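Local coordinates for N-carbamoylsarcosine amidase related protein (Thermoplasma acidophilum, PDB 3EEF) that binds a zinc ion and probably acts as a hydrolase of the isochorismatase family, perhaps an N-carbamoylsarcosine amidase, at residues G42-Y47 / N108-V113; K33-F38 / V114-D119; V6-V11 / R125-D130. All blocks are in the same frame, centred on the assembly; numbering follows the deposited sequence.

Contact 1 (G42-Y47 / N108-V113)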
loop_
_atom_site.group_PDB
_atom_site.type_symbol
_atom_site.label_atom_id
_atom_site.label_comp_id
_atom_site.label_asym_id
_atom_site.label_seq_id
_atom_site.Cartn_x
_atom_site.Cartn_y
_atom_site.Cartn_z
ATOM N N GLY A 42 -24.723 9.939 -13.622
ATOM C CA GLY A 42 -23.467 9.582 -14.306
ATOM C C GLY A 42 -22.236 9.360 -13.425
ATOM O O GLY A 42 -21.165 9.029 -13.917
ATOM N N LEU A 43 -22.367 9.544 -12.122
ATOM C CA LEU A 43 -21.219 9.448 -11.210
ATOM C C LEU A 43 -20.903 7.990 -10.902
ATOM O O LEU A 43 -21.804 7.158 -10.909
ATOM C CB LEU A 43 -21.512 10.207 -9.914
ATOM C CG LEU A 43 -21.746 11.717 -10.042
ATOM C CD1 LEU A 43 -22.452 12.241 -8.825
ATOM C CD2 LEU A 43 -20.420 12.450 -10.243
ATOM N N PRO A 44 -19.629 7.684 -10.578
ATOM C CA PRO A 44 -19.209 6.307 -10.369
ATOM C C PRO A 44 -19.887 5.625 -9.171
ATOM O O PRO A 44 -20.062 6.224 -8.107
ATOM C CB PRO A 44 -17.699 6.423 -10.125
ATOM C CG PRO A 44 -17.319 7.809 -10.487
ATOM C CD PRO A 44 -18.541 8.633 -10.297
ATOM N N VAL A 45 -20.252 4.368 -9.378
ATOM C CA VAL A 45 -20.807 3.512 -8.331
ATOM C C VAL A 45 -19.922 2.286 -8.243
ATOM O O VAL A 45 -19.684 1.621 -9.252
ATOM C CB VAL A 45 -22.207 3.086 -8.672
ATOM C CG1 VAL A 45 -22.667 1.947 -7.722
ATOM C CG2 VAL A 45 -23.152 4.312 -8.624
ATOM N N VAL A 46 -19.414 2.009 -7.043
ATOM C CA VAL A 46 -18.490 0.917 -6.825
ATOM C C VAL A 46 -18.954 0.002 -5.692
ATOM O O VAL A 46 -19.067 0.428 -4.556
ATOM C CB VAL A 46 -17.094 1.465 -6.448
ATOM C CG1 VAL A 46 -16.113 0.301 -6.254
ATOM C CG2 VAL A 46 -16.603 2.480 -7.513
ATOM N N TYR A 47 -19.196 -1.257 -6.017
ATOM C CA TYR A 47 -19.538 -2.240 -5.026
ATOM C C TYR A 47 -18.253 -2.883 -4.559
ATOM O O TYR A 47 -17.446 -3.309 -5.373
ATOM C CB TYR A 47 -20.462 -3.318 -5.608
ATOM C CG TYR A 47 -21.849 -2.845 -6.043
ATOM C CD1 TYR A 47 -22.972 -3.080 -5.250
ATOM C CD2 TYR A 47 -22.034 -2.186 -7.250
ATOM C CE1 TYR A 47 -24.236 -2.668 -5.664
ATOM C CE2 TYR A 47 -23.298 -1.758 -7.660
ATOM C CZ TYR A 47 -24.391 -2.004 -6.869
ATOM O OH TYR A 47 -25.641 -1.589 -7.297
ATOM N N ASN A 108 -11.276 8.552 -11.996
ATOM C CA ASN A 108 -12.480 9.346 -12.266
ATOM C C ASN A 108 -12.402 10.698 -11.508
ATOM O O ASN A 108 -13.401 11.340 -11.292
ATOM C CB ASN A 108 -13.758 8.546 -11.931
ATOM C CG ASN A 108 -13.972 7.278 -12.840
ATOM O OD1 ASN A 108 -14.768 7.291 -13.787
ATOM N ND2 ASN A 108 -13.293 6.191 -12.520
ATOM N N GLY A 109 -11.193 11.125 -11.128
ATOM C CA GLY A 109 -10.961 12.442 -10.513
ATOM C C GLY A 109 -11.656 12.716 -9.184
ATOM O O GLY A 109 -11.826 13.887 -8.803
ATOM N N ILE A 110 -12.012 11.650 -8.451
ATOM C CA ILE A 110 -12.890 11.737 -7.276
ATOM C C ILE A 110 -12.236 12.415 -6.080
ATOM O O ILE A 110 -11.059 12.215 -5.827
ATOM C CB ILE A 110 -13.364 10.353 -6.823
ATOM C CG1 ILE A 110 -14.199 9.694 -7.915
ATOM C CG2 ILE A 110 -14.169 10.446 -5.538
ATOM C CD1 ILE A 110 -15.326 10.552 -8.468
ATOM N N ASP A 111 -13.006 13.224 -5.350
ATOM C CA ASP A 111 -12.489 13.857 -4.134
ATOM C C ASP A 111 -13.352 13.608 -2.881
ATOM O O ASP A 111 -12.976 13.994 -1.777
ATOM C CB ASP A 111 -12.306 15.363 -4.367
ATOM C CG ASP A 111 -13.629 16.071 -4.626
ATOM O OD1 ASP A 111 -14.684 15.417 -4.499
ATOM O OD2 ASP A 111 -13.608 17.268 -4.965
ATOM N N THR A 112 -14.491 12.939 -3.045
ATOM C CA THR A 112 -15.401 12.664 -1.957
ATOM C C THR A 112 -15.961 11.273 -2.146
ATOM O O THR A 112 -16.381 10.921 -3.266
ATOM C CB THR A 112 -16.560 13.655 -1.954
ATOM O OG1 THR A 112 -16.032 14.979 -1.907
ATOM C CG2 THR A 112 -17.504 13.442 -0.725
ATOM N N VAL A 113 -15.969 10.480 -1.077
ATOM C CA VAL A 113 -16.619 9.176 -1.131
ATOM C C VAL A 113 -17.909 9.234 -0.382
ATOM O O VAL A 113 -17.991 9.810 0.707
ATOM C CB VAL A 113 -15.727 8.019 -0.556
ATOM C CG1 VAL A 113 -14.530 7.767 -1.507
ATOM C CG2 VAL A 113 -15.279 8.316 0.852
#

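Contact 2 (K33-F38 / V114-D119)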
loop_
_atom_site.group_PDB
_atom_site.type_symbol
_atom_site.label_atom_id
_atom_site.label_comp_id
_atom_site.label_asym_id
_atom_site.label_seq_id
_atom_site.Cartn_x
_atom_site.Cartn_y
_atom_site.Cartn_z
ATOM N N LYS A 33 -32.155 3.753 -3.513
ATOM C CA LYS A 33 -32.447 5.157 -3.797
ATOM C C LYS A 33 -31.166 5.937 -4.044
ATOM O O LYS A 33 -31.076 6.703 -4.992
ATOM C CB LYS A 33 -33.219 5.754 -2.619
ATOM C CG LYS A 33 -33.597 7.221 -2.747
ATOM C CD LYS A 33 -34.609 7.595 -1.632
ATOM C CE LYS A 33 -35.650 8.624 -2.086
ATOM N NZ LYS A 33 -36.725 8.857 -1.043
ATOM N N VAL A 34 -30.165 5.719 -3.190
ATOM C CA VAL A 34 -28.870 6.397 -3.342
ATOM C C VAL A 34 -28.177 5.909 -4.605
ATOM O O VAL A 34 -27.713 6.706 -5.428
ATOM C CB VAL A 34 -27.970 6.177 -2.129
ATOM C CG1 VAL A 34 -26.545 6.725 -2.388
ATOM C CG2 VAL A 34 -28.600 6.838 -0.896
ATOM N N ILE A 35 -28.152 4.600 -4.790
ATOM C CA ILE A 35 -27.530 4.054 -5.981
ATOM C C ILE A 35 -28.165 4.648 -7.252
ATOM O O ILE A 35 -27.455 5.098 -8.162
ATOM C CB ILE A 35 -27.610 2.519 -6.002
ATOM C CG1 ILE A 35 -26.720 1.928 -4.894
ATOM C CG2 ILE A 35 -27.148 1.989 -7.328
ATOM C CD1 ILE A 35 -26.970 0.430 -4.595
ATOM N N GLU A 36 -29.500 4.656 -7.295
ATOM C CA GLU A 36 -30.256 5.122 -8.471
ATOM C C GLU A 36 -29.928 6.573 -8.871
ATOM O O GLU A 36 -29.698 6.850 -10.045
ATOM C CB GLU A 36 -31.772 4.928 -8.256
ATOM N N THR A 37 -29.893 7.482 -7.899
ATOM C CA THR A 37 -29.595 8.890 -8.169
ATOM C C THR A 37 -28.159 9.063 -8.721
ATOM O O THR A 37 -27.915 9.854 -9.631
ATOM C CB THR A 37 -29.734 9.756 -6.906
ATOM O OG1 THR A 37 -28.613 9.513 -6.061
ATOM C CG2 THR A 37 -31.007 9.434 -6.125
ATOM N N PHE A 38 -27.210 8.313 -8.173
ATOM C CA PHE A 38 -25.822 8.382 -8.662
ATOM C C PHE A 38 -25.723 7.956 -10.122
ATOM O O PHE A 38 -25.024 8.592 -10.927
ATOM C CB PHE A 38 -24.879 7.531 -7.799
ATOM C CG PHE A 38 -24.177 8.316 -6.758
ATOM C CD1 PHE A 38 -24.854 8.761 -5.642
ATOM C CD2 PHE A 38 -22.832 8.637 -6.897
ATOM C CE1 PHE A 38 -24.194 9.525 -4.670
ATOM C CE2 PHE A 38 -22.182 9.389 -5.930
ATOM C CZ PHE A 38 -22.865 9.834 -4.822
ATOM N N VAL A 114 -18.942 8.681 -0.983
ATOM C CA VAL A 114 -20.218 8.523 -0.270
ATOM C C VAL A 114 -20.359 7.077 0.075
ATOM O O VAL A 114 -20.282 6.224 -0.806
ATOM C CB VAL A 114 -21.412 8.955 -1.121
ATOM C CG1 VAL A 114 -22.692 8.814 -0.309
ATOM C CG2 VAL A 114 -21.203 10.387 -1.587
ATOM N N LEU A 115 -20.538 6.800 1.355
ATOM C CA LEU A 115 -20.482 5.422 1.881
ATOM C C LEU A 115 -21.856 4.916 2.320
ATOM O O LEU A 115 -22.538 5.556 3.097
ATOM C CB LEU A 115 -19.546 5.365 3.095
ATOM C CG LEU A 115 -18.100 5.747 2.884
ATOM C CD1 LEU A 115 -17.334 5.687 4.216
ATOM C CD2 LEU A 115 -17.472 4.818 1.846
ATOM N N ILE A 116 -22.256 3.767 1.809
ATOM C CA ILE A 116 -23.420 3.080 2.308
ATOM C C ILE A 116 -23.105 1.587 2.445
ATOM O O ILE A 116 -22.115 1.094 1.867
ATOM C CB ILE A 116 -24.624 3.298 1.359
ATOM C CG1 ILE A 116 -24.445 2.575 0.030
ATOM C CG2 ILE A 116 -24.845 4.800 1.110
ATOM C CD1 ILE A 116 -25.661 2.733 -0.899
ATOM N N GLY A 117 -23.930 0.878 3.219
ATOM C CA GLY A 117 -23.847 -0.590 3.331
ATOM C C GLY A 117 -23.568 -1.107 4.736
ATOM O O GLY A 117 -23.870 -0.451 5.721
ATOM N N LEU A 118 -22.918 -2.260 4.798
ATOM C CA LEU A 118 -22.739 -3.050 6.016
ATOM C C LEU A 118 -21.286 -3.136 6.457
ATOM O O LEU A 118 -20.431 -3.591 5.686
ATOM C CB LEU A 118 -23.250 -4.488 5.768
ATOM C CG LEU A 118 -24.660 -4.441 5.232
ATOM C CD1 LEU A 118 -25.185 -5.824 5.065
ATOM C CD2 LEU A 118 -25.566 -3.522 6.131
ATOM N N ASP A 119 -20.971 -2.694 7.675
ATOM C CA ASP A 119 -21.860 -1.917 8.543
ATOM C C ASP A 119 -21.072 -0.810 9.204
ATOM O O ASP A 119 -19.838 -0.761 9.096
ATOM C CB ASP A 119 -22.535 -2.812 9.596
ATOM C CG ASP A 119 -21.570 -3.705 10.317
ATOM O OD1 ASP A 119 -20.649 -3.149 10.952
ATOM O OD2 ASP A 119 -21.756 -4.942 10.277
#

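Contact 3 (V6-V11 / R125-D130)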
loop_
_atom_site.group_PDB
_atom_site.type_symbol
_atom_site.label_atom_id
_atom_site.label_comp_id
_atom_site.label_asym_id
_atom_site.label_seq_id
_atom_site.Cartn_x
_atom_site.Cartn_y
_atom_site.Cartn_z
ATOM N N VAL A 6 -19.622 4.360 -2.828
ATOM C CA VAL A 6 -19.005 3.091 -2.471
ATOM C C VAL A 6 -20.026 2.311 -1.667
ATOM O O VAL A 6 -20.459 2.779 -0.615
ATOM C CB VAL A 6 -17.683 3.277 -1.675
ATOM C CG1 VAL A 6 -17.070 1.939 -1.318
ATOM C CG2 VAL A 6 -16.694 4.084 -2.486
ATOM N N VAL A 7 -20.440 1.157 -2.197
ATOM C CA VAL A 7 -21.508 0.348 -1.611
ATOM C C VAL A 7 -20.896 -0.861 -0.933
ATOM O O VAL A 7 -20.480 -1.824 -1.616
ATOM C CB VAL A 7 -22.521 -0.153 -2.665
ATOM C CG1 VAL A 7 -23.657 -0.812 -1.962
ATOM C CG2 VAL A 7 -23.070 0.998 -3.570
ATOM N N VAL A 8 -20.851 -0.829 0.400
ATOM C CA VAL A 8 -20.077 -1.830 1.163
ATOM C C VAL A 8 -20.874 -3.095 1.596
ATOM O O VAL A 8 -21.812 -2.983 2.359
ATOM C CB VAL A 8 -19.420 -1.189 2.424
ATOM C CG1 VAL A 8 -18.484 -2.214 3.120
ATOM C CG2 VAL A 8 -18.655 0.141 2.041
ATOM N N ASP A 9 -20.496 -4.271 1.079
ATOM C CA ASP A 9 -21.007 -5.573 1.572
ATOM C C ASP A 9 -22.521 -5.759 1.579
ATOM O O ASP A 9 -23.077 -6.446 2.456
ATOM C CB ASP A 9 -20.441 -5.890 2.981
ATOM C CG ASP A 9 -18.995 -6.395 2.937
ATOM O OD1 ASP A 9 -18.617 -7.136 1.984
ATOM O OD2 ASP A 9 -18.234 -6.047 3.870
HETATM N N MSE A 10 -23.201 -5.209 0.586
HETATM C CA MSE A 10 -24.638 -5.442 0.477
HETATM C C MSE A 10 -24.826 -6.798 -0.197
HETATM O O MSE A 10 -25.262 -6.867 -1.343
HETATM C CB MSE A 10 -25.325 -4.326 -0.313
HETATM C CG MSE A 10 -25.307 -2.953 0.370
HETATM SE SE MSE A 10 -26.379 -2.871 1.981
HETATM C CE MSE A 10 -28.168 -2.622 1.209
ATOM N N VAL A 11 -24.465 -7.868 0.518
ATOM C CA VAL A 11 -24.417 -9.204 -0.069
ATOM C C VAL A 11 -25.394 -10.131 0.654
ATOM O O VAL A 11 -25.819 -9.846 1.765
ATOM C CB VAL A 11 -22.962 -9.778 -0.080
ATOM C CG1 VAL A 11 -22.041 -8.814 -0.840
ATOM C CG2 VAL A 11 -22.436 -9.998 1.357
ATOM N N ARG A 125 -16.873 1.608 8.361
ATOM C CA ARG A 125 -16.013 2.447 9.149
ATOM C C ARG A 125 -14.550 2.322 8.733
ATOM O O ARG A 125 -13.799 3.321 8.667
ATOM C CB ARG A 125 -16.189 2.070 10.618
ATOM C CG ARG A 125 -15.467 2.997 11.543
ATOM C CD ARG A 125 -15.524 2.536 12.970
ATOM N NE ARG A 125 -16.879 2.513 13.510
ATOM C CZ ARG A 125 -17.157 2.514 14.811
ATOM N NH1 ARG A 125 -16.195 2.580 15.721
ATOM N NH2 ARG A 125 -18.419 2.511 15.206
ATOM N N HIS A 126 -14.146 1.076 8.499
ATOM C CA HIS A 126 -12.789 0.754 8.081
ATOM C C HIS A 126 -12.487 1.318 6.702
ATOM O O HIS A 126 -11.435 1.892 6.469
ATOM C CB HIS A 126 -12.559 -0.756 8.167
ATOM C CG HIS A 126 -12.273 -1.220 9.559
ATOM N ND1 HIS A 126 -13.266 -1.399 10.494
ATOM C CD2 HIS A 126 -11.103 -1.434 10.206
ATOM C CE1 HIS A 126 -12.719 -1.741 11.647
ATOM N NE2 HIS A 126 -11.411 -1.788 11.498
ATOM N N THR A 127 -13.418 1.153 5.781
ATOM C CA THR A 127 -13.344 1.832 4.504
ATOM C C THR A 127 -13.207 3.355 4.683
ATOM O O THR A 127 -12.425 3.991 3.979
ATOM C CB THR A 127 -14.581 1.498 3.702
ATOM O OG1 THR A 127 -14.639 0.072 3.608
ATOM C CG2 THR A 127 -14.527 2.124 2.282
ATOM N N ALA A 128 -13.960 3.929 5.618
ATOM C CA ALA A 128 -13.933 5.384 5.905
ATOM C C ALA A 128 -12.531 5.817 6.310
ATOM O O ALA A 128 -11.985 6.791 5.791
ATOM C CB ALA A 128 -14.919 5.721 7.030
ATOM N N ALA A 129 -11.951 5.063 7.234
ATOM C CA ALA A 129 -10.603 5.300 7.737
ATOM C C ALA A 129 -9.609 5.414 6.602
ATOM O O ALA A 129 -8.824 6.377 6.516
ATOM C CB ALA A 129 -10.194 4.152 8.704
ATOM N N ASP A 130 -9.647 4.438 5.717
ATOM C CA ASP A 130 -8.705 4.424 4.590
ATOM C C ASP A 130 -8.909 5.573 3.619
ATOM O O ASP A 130 -7.951 6.015 3.000
ATOM C CB ASP A 130 -8.788 3.119 3.832
ATOM C CG ASP A 130 -7.882 2.041 4.418
ATOM O OD1 ASP A 130 -6.879 2.399 5.080
ATOM O OD2 ASP A 130 -8.178 0.838 4.200
#

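Contact 1 (G42-Y47 / N108-V113)
The ring of Pro44 meets Asn108 and Ile110 at the N-terminal ends of the strands of the parallel sheet of this isochorismatase-like alpha/beta fold, where two helices end and two strands begin. Its CG does most of the touching. It lies 3.9 Å from Asn108 CB, the two side chains sliding past each other in opposite directions. On the Ile110 side the ring's CG meets the delta methyl end on, with Pro44 CG 3.9 Å from Ile110 CD1. Ile110 has CG1 beside its backbone N and anti to the carbonyl carbon (chi1 -63°), and from there the delta methyl reaches the proline, also approaching Pro44 CD at 4.2 Å. Strand 3-8 runs between the two strands concerned, and its Ala4 touches both Pro44 and Ile110, so the contact spans the start of this middle strand. Both connections are alike: Gly42 and Gly109, each with positive phi, are the C-prime residues of Schellman motifs, in which Leu43 N returns to Phe38 O and Ile110 N to Leu105 O. The amide of Asn108 is turned back to the preceding helix 101-107, with ND2 bonded to Ile104 O, while Lys2 NZ is hydrogen-bonded to Asn108 O. Asp55 of the second subunit packs on Asn108, which places the outer side of the contact near a subunit interface. Further along, the carboxylate of Asp111 is gripped twice at OD1. Lys2 N is one donor; Thr112 OG1 is the other, 3.0 Å from Asp111 OD1 and 56° out of the carboxylate plane.

Contact 2 (K33-F38 / V114-D119)
Helix 33-38, facing the sheet with Val34, Ile35 and Phe38, runs at 147° to strand 114-116, with the two axes 10.6 Å apart at closest approach. The helix belongs to the beta-alpha-beta crossover from strand 3-8 to strand 45-50, and here it reaches past Leu5 to the next strand of the parallel sheet. Ile116 extends its CD1 to the helix, 4.2 Å from Ile35 CG1 and 4.3 Å from Val34 CB. One turn further along the helix, Phe38 crosses Val114 obliquely, its CZ 3.7 Å from Val114 CG2. That methyl sits beside the valine's backbone N because CG1 takes the position anti to it (chi1 -178°). Val141 of the strand beyond touches Val34, Val114 and Ile116, closing this buried apolar layer. Past Ile116 the chain turns a corner at Gly117, and the peptide bond between Leu118 and Asp119 is cis. Asp119 OD1 accepts hydrogen bonds from Asp121 N and Ile122 N. On the helix, Val34 O accepts two bonds, from Phe38 N and from Thr37 OG1, which lies 3.0 Å from Val34 O and is tilted 22° from the carbonyl plane.

Contact 3 (V6-V11 / R125-D130)
Thr127 OG1, the polar atom that faces Val8 across this contact, is gripped by two backbone groups: it bonds to Cys123 O one turn back in the helix and receives Gly95 N. Its rotation is thereby fixed, with OG1 beside the backbone N (chi1 -56°). Towards the strand the threonine offers plain van der Waals contact. Thr127 CG2 lies 4.4 Å from Val6 CG1, and Thr127 OG1 is 4.3 Å from Val8 CG2, so one residue of the helix meets two valines from the same side of strand 3-8. This is helix-on-sheet packing of the alpha/beta fold, on the face opposite helix 22-40, which Val7 meets through Ile35. Val8 ends the strand near the metal site, its side chain about 7 Å from that of zinc ligand Asp50 and about 9 Å from the zinc ion. Directly after it, Asp9 OD1 accepts Asp50 N, tying the end of strand 3-8 to the end of strand 45-50, where that ligand lies. The far side of the helix faces other partners. Arg125 NH2 makes a salt bridge with Asp150 OD2, the arginine also has a cation-pi contact with Tyr156, and His126 NE2 is hydrogen-bonded to Tyr161 OH of the third subunit.

All three contacts converge on one parallel sheet, at different places in it. Contacts 2 and 3 are buried and lie on its two faces, helix 22-40 on one and helix 123-133 on the other; contact 1 is only partly buried, at the starts of the strands and beside a neighbouring subunit. Contacts 1 and 2 share strand 112-116, and Val45 CG2 packs 3.7 Å from Phe38 CB. Strand 3-8 of contact 3 lies between strands 45-50 and 112-116 and probably bonds to both: Val7 N lies 2.8 Å from Val46 O, and Val8 N 2.7 Å from Ile116 O. Across contacts 1 and 2 carbon meets carbon, whereas contact 3 brings in a hydroxyl and approaches the zinc site.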